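Local coordinates for Glyoxalase/bleomycin resistance protein/dioxygenase (Nostoc punctiforme PCC 73102, PDB 3KOL), which binds cobalt in this crystal and probably acts as a metal-dependent enzyme of the glyoxalase and dioxygenase superfamily, though its substrate is not established, at residues H125-R130 / R134-Y139. Sequence-based numbering, arbitrary orientation.
Sequences HGPVTR and RGVYFY
His125 and Tyr137 pair at one end of an antiparallel hairpin, and Val128 and Gly135 pair further along, each couple joined by two backbone hydrogen bonds. Tyr137 N reaches His125 O at 2.9 Å, while the return bond from His125 N to Tyr137 O is weak. Val128 N to Gly135 O, at 2.8 Å, is the shorter bond of the second couple. Between the two pairs the register slips by one residue, a beta bulge. It is built from Gly126, whose backbone angles would jam any CB against the carbonyl oxygen of His125, which calls for glycine, and Pro127, which follows a cis peptide. Gly135 O also receives a CA-H...O contact from Pro127 CA at 3.2 Å.

Apolar and aromatic contacts divide between the two faces. The His125 side chain, swung away from its own backbone N (chi1 179°), runs alongside that of Tyr137, His125 CD2 3.8 Å from Tyr137 CE2, the two rings oblique at 38°. On the other face Pro127 CB rests against Val136 CB, and both side chains also touch helix 109-118.

The polar side-chain contact sits at the turn end, where Arg134 bends at chi3 (71°) and brings NE to Thr129 OG1 at 3.2 Å, the hydroxyl oxygen tilted out of the guanidinium plane. Its NH2 forms a salt bridge with Asp110.

Thr129 and Asp110 together probably steady the guanidinium, tying strand 123-129, outermost in this beta-alpha-beta-beta-beta module of the vicinal oxygen chelate fold, to the helix behind. Tyr137 touches the cobalt ligand Glu147 on neighbouring strand 145-150 and lies about 4 Å from a bound cobalt ion, making His125 probably a second-shell neighbour.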
loop_
_atom_site.group_PDB
_atom_site.type_symbol
_atom_site.label_atom_id
_atom_site.label_comp_id
_atom_site.label_asym_id
_atom_site.label_seq_id
_atom_site.Cartn_x
_atom_site.Cartn_y
_atom_site.Cartn_z
ATOM N N HIS A 125 -9.532 -12.542 -10.102
ATOM C CA HIS A 125 -10.959 -12.247 -10.083
ATOM C C HIS A 125 -11.303 -11.176 -11.107
ATOM O O HIS A 125 -10.512 -10.267 -11.361
ATOM C CB HIS A 125 -11.402 -11.787 -8.690
ATOM C CG HIS A 125 -12.858 -11.448 -8.606
ATOM N ND1 HIS A 125 -13.852 -12.355 -8.909
ATOM C CD2 HIS A 125 -13.488 -10.296 -8.270
ATOM C CE1 HIS A 125 -15.031 -11.776 -8.764
ATOM N NE2 HIS A 125 -14.839 -10.527 -8.377
ATOM N N GLY A 126 -12.491 -11.295 -11.691
ATOM C CA GLY A 126 -12.925 -10.327 -12.679
ATOM C C GLY A 126 -12.441 -10.675 -14.072
ATOM O O GLY A 126 -12.029 -11.806 -14.321
ATOM N N PRO A 127 -12.468 -9.716 -15.007
ATOM C CA PRO A 127 -12.936 -8.345 -14.785
ATOM C C PRO A 127 -14.419 -8.259 -14.442
ATOM O O PRO A 127 -15.210 -9.118 -14.838
ATOM C CB PRO A 127 -12.598 -7.648 -16.101
ATOM C CG PRO A 127 -12.693 -8.755 -17.101
ATOM C CD PRO A 127 -12.014 -9.895 -16.397
ATOM N N VAL A 128 -14.784 -7.227 -13.690
ATOM C CA VAL A 128 -16.173 -7.018 -13.301
ATOM C C VAL A 128 -16.587 -5.597 -13.650
ATOM O O VAL A 128 -15.782 -4.670 -13.574
ATOM C CB VAL A 128 -16.379 -7.238 -11.788
ATOM C CG1 VAL A 128 -16.139 -8.694 -11.437
ATOM C CG2 VAL A 128 -15.436 -6.347 -11.001
ATOM N N THR A 129 -17.845 -5.430 -14.044
ATOM C CA THR A 129 -18.363 -4.118 -14.408
ATOM C C THR A 129 -19.591 -3.790 -13.567
ATOM O O THR A 129 -20.473 -4.630 -13.388
ATOM C CB THR A 129 -18.755 -4.064 -15.901
ATOM O OG1 THR A 129 -17.617 -4.384 -16.709
ATOM C CG2 THR A 129 -19.249 -2.677 -16.271
ATOM N N ARG A 130 -19.635 -2.567 -13.050
ATOM C CA ARG A 130 -20.752 -2.108 -12.228
ATOM C C ARG A 130 -20.976 -0.619 -12.450
ATOM O O ARG A 130 -20.185 0.044 -13.124
ATOM C CB ARG A 130 -20.470 -2.378 -10.747
ATOM C CG ARG A 130 -20.221 -3.841 -10.435
ATOM C CD ARG A 130 -20.032 -4.090 -8.952
ATOM N NE ARG A 130 -19.683 -5.484 -8.703
ATOM C CZ ARG A 130 -19.495 -6.011 -7.498
ATOM N NH1 ARG A 130 -19.625 -5.259 -6.413
ATOM N NH2 ARG A 130 -19.168 -7.291 -7.381
ATOM N N ARG A 134 -15.350 -0.452 -12.607
ATOM C CA ARG A 134 -14.892 -1.731 -13.138
ATOM C C ARG A 134 -13.596 -2.136 -12.439
ATOM O O ARG A 134 -12.835 -1.275 -11.994
ATOM C CB ARG A 134 -14.657 -1.612 -14.648
ATOM C CG ARG A 134 -15.829 -1.002 -15.394
ATOM C CD ARG A 134 -15.529 -0.848 -16.876
ATOM N NE ARG A 134 -15.483 -2.135 -17.566
ATOM C CZ ARG A 134 -15.035 -2.292 -18.808
ATOM N NH1 ARG A 134 -14.591 -1.242 -19.488
ATOM N NH2 ARG A 134 -15.030 -3.493 -19.374
ATOM N N GLY A 135 -13.349 -3.437 -12.346
ATOM C CA GLY A 135 -12.136 -3.887 -11.696
ATOM C C GLY A 135 -11.668 -5.262 -12.116
ATOM O O GLY A 135 -12.453 -6.100 -12.558
ATOM N N VAL A 136 -10.365 -5.486 -11.996
ATOM C CA VAL A 136 -9.768 -6.770 -12.327
ATOM C C VAL A 136 -8.637 -6.992 -11.326
ATOM O O VAL A 136 -7.891 -6.062 -11.004
ATOM C CB VAL A 136 -9.231 -6.783 -13.776
ATOM C CG1 VAL A 136 -8.117 -5.763 -13.939
ATOM C CG2 VAL A 136 -8.741 -8.182 -14.139
ATOM N N TYR A 137 -8.533 -8.217 -10.819
ATOM C CA TYR A 137 -7.523 -8.571 -9.824
ATOM C C TYR A 137 -6.592 -9.661 -10.331
ATOM O O TYR A 137 -7.022 -10.598 -11.003
ATOM C CB TYR A 137 -8.198 -9.073 -8.544
ATOM C CG TYR A 137 -9.211 -8.123 -7.963
ATOM C CD1 TYR A 137 -8.914 -7.354 -6.838
ATOM C CD2 TYR A 137 -10.476 -7.993 -8.538
ATOM C CE1 TYR A 137 -9.854 -6.480 -6.300
ATOM C CE2 TYR A 137 -11.420 -7.121 -8.009
ATOM C CZ TYR A 137 -11.106 -6.372 -6.891
ATOM O OH TYR A 137 -12.050 -5.528 -6.356
ATOM N N PHE A 138 -5.319 -9.540 -9.981
ATOM C CA PHE A 138 -4.312 -10.506 -10.393
ATOM C C PHE A 138 -3.136 -10.436 -9.426
ATOM O O PHE A 138 -2.920 -9.417 -8.773
ATOM C CB PHE A 138 -3.860 -10.204 -11.827
ATOM C CG PHE A 138 -3.505 -8.760 -12.057
ATOM C CD1 PHE A 138 -2.182 -8.335 -12.003
ATOM C CD2 PHE A 138 -4.501 -7.821 -12.309
ATOM C CE1 PHE A 138 -1.853 -6.996 -12.196
ATOM C CE2 PHE A 138 -4.186 -6.476 -12.502
ATOM C CZ PHE A 138 -2.856 -6.064 -12.446
ATOM N N TYR A 139 -2.385 -11.526 -9.330
ATOM C CA TYR A 139 -1.235 -11.599 -8.432
ATOM C C TYR A 139 0.065 -11.194 -9.116
ATOM O O TYR A 139 0.236 -11.418 -10.320
ATOM C CB TYR A 139 -1.087 -13.026 -7.902
ATOM C CG TYR A 139 -2.268 -13.500 -7.096
ATOM C CD1 TYR A 139 -2.562 -12.928 -5.860
ATOM C CD2 TYR A 139 -3.104 -14.516 -7.569
ATOM C CE1 TYR A 139 -3.653 -13.349 -5.114
ATOM C CE2 TYR A 139 -4.203 -14.945 -6.826
ATOM C CZ TYR A 139 -4.468 -14.354 -5.599
ATOM O OH TYR A 139 -5.547 -14.754 -4.849
#